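PDB 2GH9: maltose/maltodextrin-binding protein, which binds maltotriose as a periplasmic maltodextrin-binding protein and probably hands the sugar to a membrane transporter for uptake. Local coordinates for residues Phe198-Arg203 with Ser361-Ile366; Val217-Phe222 with Ile230-Trp235; Arg305-Lys310 with Lys314-Asp319. One frame throughout, in Å; residues are numbered along the deposited sequence.

Contact 1: Phe198-Arg203 with Ser361-Ile366; sequences FIKDLR and SNVKKI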
loop_
_atom_site.group_PDB
_atom_site.type_symbol
_atom_site.label_atom_id
_atom_site.label_comp_id
_atom_site.label_asym_id
_atom_site.label_seq_id
_atom_site.Cartn_x
_atom_site.Cartn_y
_atom_site.Cartn_z
ATOM N N PHE A 198 4.046 -21.419 4.637
ATOM C CA PHE A 198 4.913 -20.914 3.565
ATOM C C PHE A 198 5.781 -19.733 4.036
ATOM O O PHE A 198 6.995 -19.673 3.732
ATOM C CB PHE A 198 4.100 -20.503 2.332
ATOM C CG PHE A 198 4.908 -19.748 1.329
ATOM C CD1 PHE A 198 5.893 -20.391 0.617
ATOM C CD2 PHE A 198 4.721 -18.389 1.132
ATOM C CE1 PHE A 198 6.686 -19.705 -0.276
ATOM C CE2 PHE A 198 5.516 -17.693 0.240
ATOM C CZ PHE A 198 6.489 -18.353 -0.475
ATOM N N ILE A 199 5.161 -18.795 4.767
ATOM C CA ILE A 199 5.910 -17.667 5.313
ATOM C C ILE A 199 6.979 -18.168 6.295
ATOM O O ILE A 199 8.129 -17.758 6.197
ATOM C CB ILE A 199 5.014 -16.566 5.931
ATOM C CG1 ILE A 199 4.112 -15.943 4.858
ATOM C CG2 ILE A 199 5.891 -15.483 6.599
ATOM C CD1 ILE A 199 2.832 -15.284 5.382
ATOM N N LYS A 200 6.624 -19.079 7.193
ATOM C CA LYS A 200 7.658 -19.739 8.030
ATOM C C LYS A 200 8.791 -20.347 7.211
ATOM O O LYS A 200 9.972 -20.145 7.516
ATOM C CB LYS A 200 7.055 -20.818 8.921
ATOM C CG LYS A 200 6.383 -20.276 10.125
ATOM C CD LYS A 200 5.704 -21.386 10.965
ATOM C CE LYS A 200 6.703 -22.251 11.741
ATOM N NZ LYS A 200 5.945 -23.296 12.518
ATOM N N ASP A 201 8.419 -21.062 6.150
ATOM C CA ASP A 201 9.379 -21.758 5.302
ATOM C C ASP A 201 10.350 -20.804 4.654
ATOM O O ASP A 201 11.474 -21.187 4.370
ATOM C CB ASP A 201 8.681 -22.588 4.207
ATOM C CG ASP A 201 7.907 -23.782 4.752
ATOM O OD1 ASP A 201 8.050 -24.131 5.946
ATOM O OD2 ASP A 201 7.136 -24.384 3.968
ATOM N N LEU A 202 9.910 -19.571 4.380
ATOM C CA LEU A 202 10.782 -18.540 3.812
ATOM C C LEU A 202 11.985 -18.288 4.739
ATOM O O LEU A 202 13.038 -17.857 4.299
ATOM C CB LEU A 202 9.997 -17.221 3.551
ATOM C CG LEU A 202 9.046 -17.182 2.330
ATOM C CD1 LEU A 202 8.273 -15.862 2.224
ATOM C CD2 LEU A 202 9.808 -17.412 1.036
ATOM N N ARG A 203 11.806 -18.549 6.026
ATOM C CA ARG A 203 12.910 -18.422 6.977
ATOM C C ARG A 203 13.541 -19.779 7.278
ATOM O O ARG A 203 14.716 -19.947 7.083
ATOM C CB ARG A 203 12.435 -17.772 8.266
ATOM C CG ARG A 203 13.527 -17.568 9.321
ATOM C CD ARG A 203 12.996 -16.688 10.440
ATOM N NE ARG A 203 12.902 -15.294 9.999
ATOM C CZ ARG A 203 12.207 -14.337 10.610
ATOM N NH1 ARG A 203 11.514 -14.596 11.705
ATOM N NH2 ARG A 203 12.199 -13.108 10.110
ATOM N N SER A 361 6.185 -23.252 16.009
ATOM C CA SER A 361 4.961 -22.498 16.237
ATOM C C SER A 361 3.746 -23.245 15.699
ATOM O O SER A 361 3.734 -23.707 14.555
ATOM C CB SER A 361 5.068 -21.097 15.611
ATOM O OG SER A 361 5.091 -21.159 14.200
ATOM N N ASN A 362 2.729 -23.379 16.543
ATOM C CA ASN A 362 1.485 -24.045 16.166
ATOM C C ASN A 362 0.694 -23.118 15.244
ATOM O O ASN A 362 -0.071 -22.270 15.699
ATOM C CB ASN A 362 0.670 -24.418 17.414
ATOM C CG ASN A 362 -0.534 -25.281 17.103
ATOM O OD1 ASN A 362 -1.161 -25.164 16.057
ATOM N ND2 ASN A 362 -0.877 -26.148 18.036
ATOM N N VAL A 363 0.901 -23.296 13.942
ATOM C CA VAL A 363 0.212 -22.512 12.918
ATOM C C VAL A 363 -1.316 -22.646 13.020
ATOM O O VAL A 363 -2.051 -21.668 12.865
ATOM C CB VAL A 363 0.695 -22.946 11.515
ATOM C CG1 VAL A 363 -0.260 -22.512 10.481
ATOM C CG2 VAL A 363 2.098 -22.402 11.238
ATOM N N LYS A 364 -1.783 -23.864 13.288
ATOM C CA LYS A 364 -3.210 -24.149 13.486
ATOM C C LYS A 364 -3.848 -23.295 14.597
ATOM O O LYS A 364 -4.921 -22.725 14.410
ATOM C CB LYS A 364 -3.388 -25.644 13.816
ATOM C CG LYS A 364 -4.833 -26.159 13.839
ATOM C CD LYS A 364 -5.158 -27.040 12.619
ATOM C CE LYS A 364 -6.161 -28.123 12.968
ATOM N NZ LYS A 364 -7.388 -27.586 13.624
ATOM N N LYS A 365 -3.192 -23.221 15.747
ATOM C CA LYS A 365 -3.729 -22.476 16.904
ATOM C C LYS A 365 -3.553 -20.965 16.748
ATOM O O LYS A 365 -4.442 -20.192 17.124
ATOM C CB LYS A 365 -3.069 -22.927 18.209
ATOM C CG LYS A 365 -3.531 -24.307 18.686
ATOM C CD LYS A 365 -2.931 -24.667 20.058
ATOM C CE LYS A 365 -3.364 -26.076 20.504
ATOM N NZ LYS A 365 -2.558 -26.591 21.671
ATOM N N ILE A 366 -2.397 -20.561 16.217
ATOM C CA ILE A 366 -2.116 -19.153 15.895
ATOM C C ILE A 366 -3.240 -18.594 15.025
ATOM O O ILE A 366 -3.808 -17.544 15.342
ATOM C CB ILE A 366 -0.733 -18.976 15.205
ATOM C CG1 ILE A 366 0.390 -19.204 16.221
ATOM C CG2 ILE A 366 -0.608 -17.565 14.581
ATOM C CD1 ILE A 366 1.781 -19.188 15.660
#
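The ammonium nitrogen of K200 is gripped by three oxygens, two of them from S361. K200 NZ donates to S361 OG at 2.9 Å and to S361 O at 3.0 Å; the approach to the carbonyl lies in its plane and uses a lone pair. P359 O is the third acceptor. The hydroxyl has a role of its own, for S361 OG is also bonded to A355 O, its strongest partner, and so relays the grip from the lysine to the end of helix 341-357. Two main-chain oxygens of this turn and a hydroxyl thus gather at one positive group, which would probably ease its charge. The lysine reaches the site through a single bend. Its CG stands anti to the carbonyl carbon (chi1 -79°), the next bond is extended, and the turn at chi3 (74°) swings the amine over the serine, leaving K200 CE 3.1 Å from S361 OG. The aliphatic part is used as well: K200 CD lies 3.8 Å from V363 CG2, the two side chains lying alongside but running opposite ways. V363 also touches the side chains of Q197 and E193, about one and two turns back on the lysine's helix. Between S361 and V363, N362 turns away from the lysine and serves as N-cap of helix 363-378. Its OD1 accepts K365 N at 2.8 Å from well above the amide plane (58° out of it), not on a lone pair. The contact therefore ties helix 189-204 to the turn that joins helices 341-357 and 363-378. On helix 189-204, R203 NH1 is bonded to I356 O, and I199 packs against both I356 and helix 156-166. I366 of helix 363-378 packs on L196 of helix 189-204 and on A351 and L354 of helix 341-357.

Contact 2: Val217-Phe222 with Ile230-Trp235; sequences VADGAF and ILNGPW. With GLC (alpha-D-glucopyranose), chain B; GLC (alpha-D-glucopyranose), chain C.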
loop_
_atom_site.group_PDB
_atom_site.type_symbol
_atom_site.label_atom_id
_atom_site.label_comp_id
_atom_site.label_asym_id
_atom_site.label_seq_id
_atom_site.Cartn_x
_atom_site.Cartn_y
_atom_site.Cartn_z
ATOM N N VAL A 217 15.232 -2.717 6.826
ATOM C CA VAL A 217 16.340 -3.633 6.553
ATOM C C VAL A 217 16.330 -4.030 5.085
ATOM O O VAL A 217 17.348 -3.915 4.381
ATOM C CB VAL A 217 16.250 -4.870 7.469
ATOM C CG1 VAL A 217 17.259 -5.937 7.063
ATOM C CG2 VAL A 217 16.415 -4.461 8.955
ATOM N N ALA A 218 15.162 -4.461 4.600
ATOM C CA ALA A 218 15.042 -4.899 3.202
ATOM C C ALA A 218 15.171 -3.730 2.233
ATOM O O ALA A 218 15.837 -3.835 1.206
ATOM C CB ALA A 218 13.721 -5.652 2.978
ATOM N N ASP A 219 14.516 -2.617 2.559
ATOM C CA ASP A 219 14.553 -1.459 1.698
ATOM C C ASP A 219 15.962 -0.888 1.635
ATOM O O ASP A 219 16.429 -0.504 0.560
ATOM C CB ASP A 219 13.583 -0.396 2.186
ATOM C CG ASP A 219 13.460 0.750 1.212
ATOM O OD1 ASP A 219 13.230 0.494 0.014
ATOM O OD2 ASP A 219 13.609 1.904 1.655
ATOM N N GLY A 220 16.619 -0.836 2.798
ATOM C CA GLY A 220 18.006 -0.330 2.893
ATOM C C GLY A 220 18.947 -1.146 2.025
ATOM O O GLY A 220 19.704 -0.599 1.222
ATOM N N ALA A 221 18.847 -2.467 2.164
ATOM C CA ALA A 221 19.602 -3.418 1.355
ATOM C C ALA A 221 19.448 -3.255 -0.160
ATOM O O ALA A 221 20.438 -3.319 -0.886
ATOM C CB ALA A 221 19.262 -4.843 1.790
ATOM N N PHE A 222 18.228 -3.001 -0.646
ATOM C CA PHE A 222 17.995 -2.825 -2.086
ATOM C C PHE A 222 18.587 -1.517 -2.598
ATOM O O PHE A 222 19.230 -1.491 -3.657
ATOM C CB PHE A 222 16.496 -2.900 -2.408
ATOM C CG PHE A 222 16.183 -3.224 -3.852
ATOM C CD1 PHE A 222 16.231 -4.538 -4.313
ATOM C CD2 PHE A 222 15.814 -2.223 -4.738
ATOM C CE1 PHE A 222 15.916 -4.848 -5.637
ATOM C CE2 PHE A 222 15.501 -2.516 -6.064
ATOM C CZ PHE A 222 15.548 -3.836 -6.519
ATOM N N ILE A 230 13.423 -7.764 -4.009
ATOM C CA ILE A 230 12.595 -7.345 -2.892
ATOM C C ILE A 230 11.113 -7.442 -3.281
ATOM O O ILE A 230 10.759 -7.284 -4.426
ATOM C CB ILE A 230 12.950 -5.890 -2.454
ATOM C CG1 ILE A 230 12.393 -5.571 -1.067
ATOM C CG2 ILE A 230 12.513 -4.872 -3.528
ATOM C CD1 ILE A 230 12.765 -4.144 -0.546
ATOM N N LEU A 231 10.272 -7.718 -2.310
ATOM C CA LEU A 231 8.839 -7.583 -2.447
ATOM C C LEU A 231 8.518 -6.206 -1.849
ATOM O O LEU A 231 8.595 -6.011 -0.632
ATOM C CB LEU A 231 8.117 -8.703 -1.702
ATOM C CG LEU A 231 6.593 -8.739 -1.815
ATOM C CD1 LEU A 231 6.089 -8.910 -3.270
ATOM C CD2 LEU A 231 6.011 -9.817 -0.918
ATOM N N ASN A 232 8.205 -5.248 -2.719
ATOM C CA ASN A 232 7.880 -3.880 -2.302
ATOM C C ASN A 232 7.038 -3.178 -3.391
ATOM O O ASN A 232 6.859 -3.705 -4.479
ATOM C CB ASN A 232 9.178 -3.106 -2.037
ATOM C CG ASN A 232 8.996 -1.961 -1.054
ATOM O OD1 ASN A 232 7.907 -1.754 -0.498
ATOM N ND2 ASN A 232 10.086 -1.232 -0.795
ATOM N N GLY A 233 6.548 -1.985 -3.075
ATOM C CA GLY A 233 5.679 -1.243 -3.951
ATOM C C GLY A 233 6.265 0.055 -4.468
ATOM O O GLY A 233 7.385 0.450 -4.097
ATOM N N PRO A 234 5.491 0.740 -5.319
ATOM C CA PRO A 234 6.007 1.877 -6.090
ATOM C C PRO A 234 6.385 3.102 -5.239
ATOM O O PRO A 234 7.122 3.962 -5.709
ATOM C CB PRO A 234 4.860 2.184 -7.069
ATOM C CG PRO A 234 3.658 1.632 -6.435
ATOM C CD PRO A 234 4.089 0.445 -5.655
ATOM N N TRP A 235 5.881 3.162 -4.011
ATOM C CA TRP A 235 6.297 4.166 -3.035
ATOM C C TRP A 235 7.791 4.185 -2.754
ATOM O O TRP A 235 8.287 5.172 -2.197
ATOM C CB TRP A 235 5.562 3.976 -1.688
ATOM C CG TRP A 235 5.710 2.610 -1.139
ATOM C CD1 TRP A 235 6.755 2.111 -0.405
ATOM C CD2 TRP A 235 4.792 1.539 -1.316
ATOM N NE1 TRP A 235 6.530 0.774 -0.117
ATOM C CE2 TRP A 235 5.330 0.407 -0.667
ATOM C CE3 TRP A 235 3.555 1.423 -1.970
ATOM C CZ2 TRP A 235 4.657 -0.814 -0.620
ATOM C CZ3 TRP A 235 2.890 0.213 -1.916
ATOM C CH2 TRP A 235 3.454 -0.894 -1.256
HETATM C C1 GLC B . 2.802 0.971 2.139
HETATM C C2 GLC B . 1.415 1.113 1.541
HETATM C C3 GLC B . 0.362 1.046 2.670
HETATM C C4 GLC B . 0.527 -0.172 3.566
HETATM C C5 GLC B . 1.972 -0.283 4.044
HETATM C C6 GLC B . 2.196 -1.590 4.813
HETATM O O2 GLC B . 1.302 2.374 0.876
HETATM O O3 GLC B . -0.938 1.077 2.123
HETATM O O4 GLC B . -0.365 -0.074 4.694
HETATM O O5 GLC B . 2.885 -0.226 2.923
HETATM O O6 GLC B . 3.257 -1.481 5.766
HETATM C C1 GLC C . 6.047 4.959 3.439
HETATM C C2 GLC C . 5.293 5.003 2.111
HETATM C C3 GLC C . 3.994 4.232 2.237
HETATM C C4 GLC C . 4.295 2.790 2.673
HETATM C C5 GLC C . 5.065 2.762 4.003
HETATM C C6 GLC C . 5.526 1.334 4.356
HETATM O O1 GLC C . 5.322 5.733 4.391
HETATM O O2 GLC C . 5.063 6.368 1.696
HETATM O O3 GLC C . 3.244 4.247 1.011
HETATM O O4 GLC C . 3.070 2.131 2.944
HETATM O O5 GLC C . 6.205 3.613 3.905
HETATM O O6 GLC C . 6.300 1.308 5.571
#
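Helix 215-224 packs on strand 227-232, whose continuation carries W235 into the maltotriose pocket; I230 is the main joint. Its CG2 sits over the F222 ring, 4.0 Å from the centroid and 17° off the normal, a CH-pi contact, while I230 CD1 reaches A218 O at 3.5 Å. I230 CG1 is anti to the backbone N (chi1 -164°), which sends that branch to the helix. D219 OD1 and N232 ND2 stand 3.7 Å apart with their planes nearly perpendicular, too far to bond; Y240 OH bonds both, and Y215 OH also takes the amide. N232 OD1 accepts weak bonds from G233 N and, at 2.9 Å, from W235 NE1, the latter bent to 120° and just a loose tether for the indole. Two glucose units lie over one indole face, W235 CE2 being 3.8 Å from C1 of GLC (chain B), and G233 CA backs the other face. With an alanine in place of W235, both sugars would probably lose their flat platform. Strand 227-232 pairs with strand 116-120 through I230 and N232, F222 and I230 both press on I118, and A218 touches L150 of strand 149-150.

Contact 3: Arg305-Lys310 with Lys314-Asp319; sequences RIPVSK and KQLEKD. With GLC (alpha-D-glucopyranose), chain C.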
loop_
_atom_site.group_PDB
_atom_site.type_symbol
_atom_site.label_atom_id
_atom_site.label_comp_id
_atom_site.label_asym_id
_atom_site.label_seq_id
_atom_site.Cartn_x
_atom_site.Cartn_y
_atom_site.Cartn_z
ATOM N N ARG A 305 4.380 5.749 -8.092
ATOM C CA ARG A 305 2.986 5.337 -7.881
ATOM C C ARG A 305 2.158 5.706 -9.118
ATOM O O ARG A 305 2.462 6.674 -9.811
ATOM C CB ARG A 305 2.386 5.984 -6.624
ATOM C CG ARG A 305 3.212 5.751 -5.370
ATOM C CD ARG A 305 2.511 6.264 -4.190
ATOM N NE ARG A 305 3.422 6.696 -3.133
ATOM C CZ ARG A 305 3.268 6.418 -1.850
ATOM N NH1 ARG A 305 2.244 5.680 -1.415
ATOM N NH2 ARG A 305 4.138 6.885 -0.980
ATOM N N ILE A 306 1.154 4.906 -9.407
ATOM C CA ILE A 306 0.500 4.955 -10.723
ATOM C C ILE A 306 -0.698 5.901 -10.669
ATOM O O ILE A 306 -1.546 5.746 -9.805
ATOM C CB ILE A 306 0.058 3.543 -11.169
ATOM C CG1 ILE A 306 1.233 2.544 -11.053
ATOM C CG2 ILE A 306 -0.543 3.547 -12.616
ATOM C CD1 ILE A 306 2.568 3.057 -11.644
ATOM N N PRO A 307 -0.774 6.892 -11.580
ATOM C CA PRO A 307 -1.990 7.743 -11.614
ATOM C C PRO A 307 -3.305 6.968 -11.704
ATOM O O PRO A 307 -3.378 5.944 -12.383
ATOM C CB PRO A 307 -1.788 8.590 -12.877
ATOM C CG PRO A 307 -0.299 8.700 -12.986
ATOM C CD PRO A 307 0.219 7.337 -12.567
ATOM N N VAL A 308 -4.330 7.435 -10.996
ATOM C CA VAL A 308 -5.668 6.869 -11.150
ATOM C C VAL A 308 -6.486 7.642 -12.225
ATOM O O VAL A 308 -7.648 7.317 -12.483
ATOM C CB VAL A 308 -6.432 6.807 -9.816
ATOM C CG1 VAL A 308 -5.685 5.871 -8.826
ATOM C CG2 VAL A 308 -6.607 8.181 -9.243
ATOM N N SER A 309 -5.867 8.657 -12.824
ATOM C CA SER A 309 -6.446 9.342 -13.986
ATOM C C SER A 309 -6.286 8.462 -15.226
ATOM O O SER A 309 -5.170 8.186 -15.647
ATOM C CB SER A 309 -5.761 10.697 -14.199
ATOM O OG SER A 309 -6.048 11.265 -15.466
ATOM N N LYS A 310 -7.405 8.024 -15.807
ATOM C CA LYS A 310 -7.366 7.309 -17.096
ATOM C C LYS A 310 -6.474 8.021 -18.106
ATOM O O LYS A 310 -5.572 7.427 -18.696
ATOM C CB LYS A 310 -8.760 7.189 -17.699
ATOM C CG LYS A 310 -9.717 6.266 -16.975
ATOM C CD LYS A 310 -11.016 6.191 -17.765
ATOM C CE LYS A 310 -12.228 5.889 -16.898
ATOM N NZ LYS A 310 -13.537 6.139 -17.616
ATOM N N LYS A 314 -2.789 6.545 -19.675
ATOM C CA LYS A 314 -2.558 6.302 -21.102
ATOM C C LYS A 314 -1.335 7.079 -21.572
ATOM O O LYS A 314 -0.556 6.592 -22.382
ATOM C CB LYS A 314 -3.781 6.718 -21.930
ATOM C CG LYS A 314 -3.712 6.310 -23.394
ATOM C CD LYS A 314 -4.795 7.010 -24.194
ATOM C CE LYS A 314 -5.055 6.336 -25.542
ATOM N NZ LYS A 314 -6.340 6.802 -26.181
ATOM N N GLN A 315 -1.170 8.283 -21.038
ATOM C CA GLN A 315 -0.023 9.114 -21.361
ATOM C C GLN A 315 1.305 8.413 -21.001
ATOM O O GLN A 315 2.285 8.487 -21.758
ATOM C CB GLN A 315 -0.162 10.468 -20.667
ATOM C CG GLN A 315 0.981 11.437 -20.938
ATOM C CD GLN A 315 0.781 12.773 -20.246
ATOM O OE1 GLN A 315 -0.358 13.200 -19.974
ATOM N NE2 GLN A 315 1.890 13.444 -19.952
ATOM N N LEU A 316 1.316 7.687 -19.881
ATOM C CA LEU A 316 2.504 6.956 -19.452
ATOM C C LEU A 316 2.477 5.467 -19.825
ATOM O O LEU A 316 3.186 4.659 -19.229
ATOM C CB LEU A 316 2.671 7.103 -17.931
ATOM C CG LEU A 316 2.917 8.501 -17.373
ATOM C CD1 LEU A 316 2.871 8.470 -15.858
ATOM C CD2 LEU A 316 4.268 9.046 -17.874
ATOM N N GLU A 317 1.669 5.103 -20.810
ATOM C CA GLU A 317 1.468 3.699 -21.157
ATOM C C GLU A 317 2.789 2.958 -21.372
ATOM O O GLU A 317 2.902 1.777 -21.022
ATOM C CB GLU A 317 0.585 3.573 -22.403
ATOM C CG GLU A 317 0.162 2.136 -22.699
ATOM C CD GLU A 317 -0.697 1.991 -23.933
ATOM O OE1 GLU A 317 -0.938 3.003 -24.626
ATOM O OE2 GLU A 317 -1.121 0.842 -24.218
ATOM N N LYS A 318 3.774 3.662 -21.931
ATOM C CA LYS A 318 5.077 3.094 -22.269
ATOM C C LYS A 318 6.151 3.313 -21.208
ATOM O O LYS A 318 7.249 2.783 -21.346
ATOM C CB LYS A 318 5.581 3.655 -23.611
ATOM C CG LYS A 318 4.770 3.224 -24.799
ATOM C CD LYS A 318 5.458 3.642 -26.097
ATOM C CE LYS A 318 4.712 3.119 -27.318
ATOM N NZ LYS A 318 5.573 3.134 -28.557
ATOM N N ASP A 319 5.856 4.099 -20.169
ATOM C CA ASP A 319 6.770 4.208 -19.039
ATOM C C ASP A 319 6.961 2.806 -18.434
ATOM O O ASP A 319 6.002 2.050 -18.294
ATOM C CB ASP A 319 6.281 5.215 -17.987
ATOM C CG ASP A 319 7.227 5.320 -16.803
ATOM O OD1 ASP A 319 8.139 6.169 -16.812
ATOM O OD2 ASP A 319 7.089 4.509 -15.866
HETATM C C1 GLC C . 6.047 4.959 3.439
HETATM C C2 GLC C . 5.293 5.003 2.111
HETATM C C3 GLC C . 3.994 4.232 2.237
HETATM C C4 GLC C . 4.295 2.790 2.673
HETATM C C5 GLC C . 5.065 2.762 4.003
HETATM C C6 GLC C . 5.526 1.334 4.356
HETATM O O1 GLC C . 5.322 5.733 4.391
HETATM O O2 GLC C . 5.063 6.368 1.696
HETATM O O3 GLC C . 3.244 4.247 1.011
HETATM O O4 GLC C . 3.070 2.131 2.944
HETATM O O5 GLC C . 6.205 3.613 3.905
HETATM O O6 GLC C . 6.300 1.308 5.571
#
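P307 and L316 face each other across the turn of helix 310-315, each with its side chain set inward: P307 CG meets L316 CD1 at 4.3 Å, a loose apolar touch of ring corner to methyl. L316 also rests on N300, Q301 and V322, so the leucine lies between the short strand 306-307 and helices 293-302 and 320-326. The two lysines behave otherwise. K310 and K314 are one helical turn apart, and K314 N donates to K310 O at 3.1 Å. K314 CB lies 3.8 Å from K310 O. Both chains are extended, their amines pointing off from the contact, and K310 NZ has a weak bond to A89 O. The helix is opened by S309, whose OG caps A312 N and is bonded to D90 as well. After the helix a type I turn from L316 to D319 closes on D319 N to L316 O at 2.9 Å, and D319 OD2 then caps V322 N of helix 320-326. At the other end R305 points to the sugar. Its CG is anti to the carbonyl carbon (chi1 -54°), and the chain is extended from CG to NE, which carries the guanidinium to GLC (chain C). R305 NH1 donates to O3 of GLC (chain C) at 3.0 Å (135°) and R305 NH2 to O2 of the same sugar at 2.9 Å (143°), O2 lying at the edge in the guanidinium plane. Salt bridges from R305 NE to E13 and from R305 NH1 to E113 add two more holds on the group, and both carboxylates would probably offset its charge. Such a two-pronged arginine grip on neighbouring hydroxyls is characteristic of sugar-binding sites, here the cleft of a periplasmic binding protein.

Contacts 1 and 2 are buried, whereas contact 3 is partly exposed, with two lysines at the surface. Contact 1 joins residues far apart in sequence by a charged amine among carbonyl and hydroxyl oxygens; contacts 2 and 3 are local folds of the chain, held chiefly by apolar side chains and a helical backbone bond respectively. Helices 189-204 and 215-224 follow one another, linking contact 1 to contact 2, although the nearest atoms of the two contacts stay about 7 Å apart. Contacts 2 and 3 meet at the ligand: W235 CB lies 3.3 Å from R305 NH2, and both residues touch GLC (chain C), one by a ring face and the other by hydrogen bonds. Contact 1 lies on the opposite side of the chain's centre from contact 3.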